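Local structure of TetR-family transcriptional regulator (Pectobacterium atrosepticum, 2HYT) at residues K57-L60 against A61-E65; D137-R141 against Q142-A146. The protein probably binds regulatory DNA as a dimeric transcriptional regulator of the TetR family, through a predicted N-terminal helix-turn-helix. One frame throughout, in Å; residues are numbered along the deposited sequence. Where two conformers were deposited one is given.

The two contacts sit on opposite sides of the chain's centre in an almost wholly helical protein, with their own centres about 36 Å apart and their nearest atoms about 24 Å apart. Contact 1 comes first along the chain, in the opening turns of helix 56-81, where the predicted N-terminal DNA-binding region meets the C-terminal region, probably regulatory as in other TetR-family proteins. Contact 2 follows at the far end of helix 122-141, where the chain leaves that helix and turns toward helix 150-170. They share no helix: the first keeps a helix running from one region into the other, whereas the second ends one within the C-terminal region.

Contact 1 of 2, residues K57-L60 against A61-E65; sequences KGLL and AAVVE
Val63 reaches back one turn to Leu59, and its side chain can be followed atom by atom. Val63 CB lies 3.5 Å from Leu60 O and about as close to Leu59 O, the normal position of a CB in a helix. At CB the chain forks. CG1 stands anti to the backbone N (chi1 165°), which leaves CG2 anti to the carbonyl carbon and beside the backbone N, directed back toward the preceding turn. Val63 CG2, the second branch that beta-branching provides, comes within 3.4 Å of Leu59 O and 4.1 Å of the methyl Leu59 CD1, the two side chains crossing at a slant. Leu59 supplies that methyl from a long branched chain whose CG is likewise anti to its own N.

One residue on, the pattern repeats on another face: Val64 CG2 lies 4.2 Å from Leu60 CD1. Beneath both pairs run ordinary i to i+4 backbone bonds. Val63 N to Leu59 O is 2.9 Å, with an N-H...O angle of 166°, and Val64 N to Leu60 O is similarly straight. The bond from Ala62 N to Gly58 O is longer and more bent, at 3.1 Å and 148°. Ala61 sets its methyl beside Lys57 O and Gly58 O, Ala62 beside Gly58 O and Leu59 O; the small Ala62 fits where Leu18 and Phe53 close over it.

Two faces of helix 56-81 are engaged. Leu59, Ala62 and Val63 pack on Leu18 of helix 7-28, and Leu59 also meets Met35 and Leu38 of helix 35-42 and Phe53 of helix 48-53, in the predicted DNA-binding region. Leu60 and Val64 instead rest on helix 103-117, at Ile108, Val116 and Ala113, joining the same turns to the C-terminal region.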
loop_
_atom_site.group_PDB
_atom_site.type_symbol
_atom_site.label_atom_id
_atom_site.label_comp_id
_atom_site.label_asym_id
_atom_site.label_seq_id
_atom_site.Cartn_x
_atom_site.Cartn_y
_atom_site.Cartn_z
ATOM N N LYS A 57 18.921 4.948 -7.250
ATOM C CA LYS A 57 17.571 4.430 -7.180
ATOM C C LYS A 57 17.422 3.117 -7.946
ATOM O O LYS A 57 16.724 2.203 -7.544
ATOM C CB LYS A 57 16.585 5.464 -7.725
ATOM C CG LYS A 57 16.474 6.686 -6.855
ATOM C CD LYS A 57 15.378 7.607 -7.459
ATOM C CE LYS A 57 15.269 8.970 -6.755
ATOM N NZ LYS A 57 14.149 9.778 -7.374
ATOM N N GLY A 58 18.097 3.046 -9.085
ATOM C CA GLY A 58 18.097 1.832 -9.891
ATOM C C GLY A 58 18.715 0.631 -9.140
ATOM O O GLY A 58 18.267 -0.502 -9.193
ATOM N N LEU A 59 19.820 0.917 -8.451
ATOM C CA LEU A 59 20.475 -0.067 -7.599
ATOM C C LEU A 59 19.519 -0.517 -6.496
ATOM O O LEU A 59 19.331 -1.730 -6.262
ATOM C CB LEU A 59 21.756 0.508 -7.036
ATOM C CG LEU A 59 22.530 -0.413 -6.083
ATOM C CD1 LEU A 59 22.766 -1.838 -6.635
ATOM C CD2 LEU A 59 23.883 0.312 -5.672
ATOM N N LEU A 60 18.916 0.459 -5.821
ATOM C CA LEU A 60 17.956 0.138 -4.768
ATOM C C LEU A 60 16.835 -0.769 -5.311
ATOM O O LEU A 60 16.471 -1.773 -4.679
ATOM C CB LEU A 60 17.345 1.380 -4.139
ATOM C CG LEU A 60 16.360 1.118 -2.990
ATOM C CD1 LEU A 60 16.992 0.379 -1.803
ATOM C CD2 LEU A 60 15.680 2.446 -2.569
ATOM N N ALA A 61 16.282 -0.444 -6.478
ATOM C CA ALA A 61 15.212 -1.275 -7.052
ATOM C C ALA A 61 15.677 -2.692 -7.284
ATOM O O ALA A 61 14.955 -3.679 -6.991
ATOM C CB ALA A 61 14.658 -0.638 -8.332
ATOM N N ALA A 62 16.925 -2.828 -7.727
ATOM C CA ALA A 62 17.457 -4.128 -8.034
ATOM C C ALA A 62 17.659 -4.957 -6.760
ATOM O O ALA A 62 17.466 -6.148 -6.762
ATOM C CB ALA A 62 18.770 -4.008 -8.839
ATOM N N VAL A 63 18.144 -4.314 -5.702
ATOM C CA VAL A 63 18.290 -4.920 -4.380
ATOM C C VAL A 63 16.929 -5.364 -3.867
ATOM O O VAL A 63 16.785 -6.501 -3.391
ATOM C CB VAL A 63 18.939 -3.942 -3.416
ATOM C CG1 VAL A 63 18.773 -4.396 -1.978
ATOM C CG2 VAL A 63 20.464 -3.729 -3.798
ATOM N N VAL A 64 15.941 -4.473 -3.956
ATOM C CA VAL A 64 14.568 -4.804 -3.513
ATOM C C VAL A 64 14.000 -6.033 -4.259
ATOM O O VAL A 64 13.448 -6.942 -3.619
ATOM C CB VAL A 64 13.643 -3.595 -3.635
ATOM C CG1 VAL A 64 12.192 -4.005 -3.544
ATOM C CG2 VAL A 64 14.013 -2.529 -2.567
ATOM N N GLU A 65 14.169 -6.088 -5.575
ATOM C CA GLU A 65 13.742 -7.238 -6.362
ATOM C C GLU A 65 14.320 -8.550 -5.807
ATOM O O GLU A 65 13.599 -9.553 -5.690
ATOM C CB GLU A 65 14.104 -7.049 -7.823
ATOM C CG GLU A 65 13.807 -8.248 -8.700
ATOM C CD GLU A 65 14.185 -8.027 -10.154
ATOM O OE1 GLU A 65 15.252 -7.416 -10.431
ATOM O OE2 GLU A 65 13.441 -8.527 -11.022
#

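Contact 2 of 2, residues D137-R141 against Q142-A146; sequences DNLIR and QGVVA
Leu139 O is gripped by two backbone amides as the helix ends. Val144 N, 3.0 Å from Leu139 O, lies nearly in line with the C=O but with a bent N-H (136°), whereas Val145 N, 3.1 Å from the same Leu139 O, points its N-H straight at the oxygen from above the carbonyl plane. Gly143 N bonds to Ile140 O in the same closing turn, a Schellman motif; the positive phi of Gly143 (77°) is readily taken up by glycine. A water donates to both Ile140 O and Val145 O, bridging helix and loop.

Polar side chains also pair along the last turn. Gln142 NE2 gives a short 2.7 Å bond to Asn138 OD1, with the two amide planes at 90°, and bonds also to Asp85 OD2. In the conformer of Asp137 given, Arg141 NE forms a salt bridge with Asp137 OD1 at 2.8 Å.

Val145 folds back over the helix end and straddles two residues, Val145 CG2 lying 3.7 Å from Leu139 CB and Val145 CG1 equally close to Ile140 CG1. Branched aliphatics suit this partly buried seam: Leu139 packs on Phe89 of helix 85-98, and Val144 and Val145 on Trp86 there. Val145 also touches Leu153 of helix 150-170, and Ala146 reaches Leu187 of the second subunit.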
loop_
_atom_site.group_PDB
_atom_site.type_symbol
_atom_site.label_atom_id
_atom_site.label_comp_id
_atom_site.label_asym_id
_atom_site.label_seq_id
_atom_site.Cartn_x
_atom_site.Cartn_y
_atom_site.Cartn_z
ATOM N N ASP A 137 -7.276 -20.135 -2.429
ATOM C CA ASP A 137 -8.028 -21.041 -3.319
ATOM C C ASP A 137 -8.020 -22.451 -2.726
ATOM O O ASP A 137 -9.055 -23.105 -2.596
ATOM C CB ASP A 137 -7.375 -21.010 -4.704
ATOM C CG ASP A 137 -8.124 -21.804 -5.738
ATOM O OD1 ASP A 137 -8.109 -23.046 -5.633
ATOM O OD2 ASP A 137 -8.664 -21.190 -6.700
ATOM N N ASN A 138 -6.819 -22.903 -2.358
ATOM C CA ASN A 138 -6.662 -24.197 -1.709
ATOM C C ASN A 138 -7.520 -24.327 -0.448
ATOM O O ASN A 138 -8.242 -25.335 -0.293
ATOM C CB ASN A 138 -5.189 -24.484 -1.444
ATOM C CG ASN A 138 -4.954 -25.740 -0.642
ATOM O OD1 ASN A 138 -5.142 -25.751 0.557
ATOM N ND2 ASN A 138 -4.614 -26.820 -1.317
ATOM N N LEU A 139 -7.456 -23.350 0.449
ATOM C CA LEU A 139 -8.198 -23.397 1.707
ATOM C C LEU A 139 -9.699 -23.325 1.505
ATOM O O LEU A 139 -10.472 -23.926 2.262
ATOM C CB LEU A 139 -7.759 -22.240 2.610
ATOM C CG LEU A 139 -6.318 -22.348 3.144
ATOM C CD1 LEU A 139 -5.836 -21.006 3.722
ATOM C CD2 LEU A 139 -6.216 -23.455 4.222
ATOM N N ILE A 140 -10.124 -22.583 0.479
ATOM C CA ILE A 140 -11.557 -22.584 0.138
ATOM C C ILE A 140 -11.995 -23.955 -0.395
ATOM O O ILE A 140 -13.025 -24.515 0.019
ATOM C CB ILE A 140 -11.909 -21.444 -0.833
ATOM C CG1 ILE A 140 -11.784 -20.114 -0.114
ATOM C CG2 ILE A 140 -13.380 -21.656 -1.326
ATOM C CD1 ILE A 140 -11.696 -18.888 -1.062
ATOM N N ARG A 141 -11.196 -24.530 -1.292
ATOM C CA ARG A 141 -11.491 -25.851 -1.812
ATOM C C ARG A 141 -11.561 -26.906 -0.697
ATOM O O ARG A 141 -12.423 -27.770 -0.741
ATOM C CB ARG A 141 -10.439 -26.249 -2.852
ATOM C CG ARG A 141 -10.579 -25.532 -4.189
ATOM C CD ARG A 141 -9.512 -25.977 -5.114
ATOM N NE ARG A 141 -9.577 -25.268 -6.385
ATOM C CZ ARG A 141 -10.157 -25.745 -7.471
ATOM N NH1 ARG A 141 -10.746 -26.926 -7.453
ATOM N NH2 ARG A 141 -10.169 -25.025 -8.577
ATOM N N GLN A 142 -10.688 -26.809 0.298
ATOM C CA GLN A 142 -10.683 -27.709 1.454
ATOM C C GLN A 142 -11.884 -27.541 2.390
ATOM O O GLN A 142 -12.136 -28.425 3.262
ATOM C CB GLN A 142 -9.407 -27.504 2.274
ATOM C CG GLN A 142 -8.129 -27.967 1.654
ATOM C CD GLN A 142 -7.018 -28.175 2.661
ATOM O OE1 GLN A 142 -7.206 -28.905 3.657
ATOM N NE2 GLN A 142 -5.836 -27.625 2.380
ATOM N N GLY A 143 -12.648 -26.469 2.213
ATOM C CA GLY A 143 -13.759 -26.155 3.108
ATOM C C GLY A 143 -13.308 -25.557 4.418
ATOM O O GLY A 143 -14.112 -25.474 5.370
ATOM N N VAL A 144 -12.058 -25.120 4.481
ATOM C CA VAL A 144 -11.525 -24.478 5.690
ATOM C C VAL A 144 -11.921 -23.003 5.752
ATOM O O VAL A 144 -12.367 -22.519 6.810
ATOM C CB VAL A 144 -9.969 -24.637 5.786
ATOM C CG1 VAL A 144 -9.364 -23.845 6.954
ATOM C CG2 VAL A 144 -9.591 -26.157 5.877
ATOM N N VAL A 145 -11.738 -22.306 4.628
ATOM C CA VAL A 145 -12.061 -20.883 4.471
ATOM C C VAL A 145 -13.384 -20.748 3.727
ATOM O O VAL A 145 -13.659 -21.448 2.744
ATOM C CB VAL A 145 -10.913 -20.114 3.796
ATOM C CG1 VAL A 145 -11.344 -18.662 3.255
ATOM C CG2 VAL A 145 -9.736 -20.009 4.758
ATOM N N ALA A 146 -14.233 -19.850 4.236
ATOM C CA ALA A 146 -15.542 -19.610 3.630
ATOM C C ALA A 146 -15.446 -19.129 2.177
ATOM O O ALA A 146 -14.456 -18.516 1.759
ATOM C CB ALA A 146 -16.349 -18.571 4.484
HETATM O O HOH W 1 -15.135 -23.302 1.575
#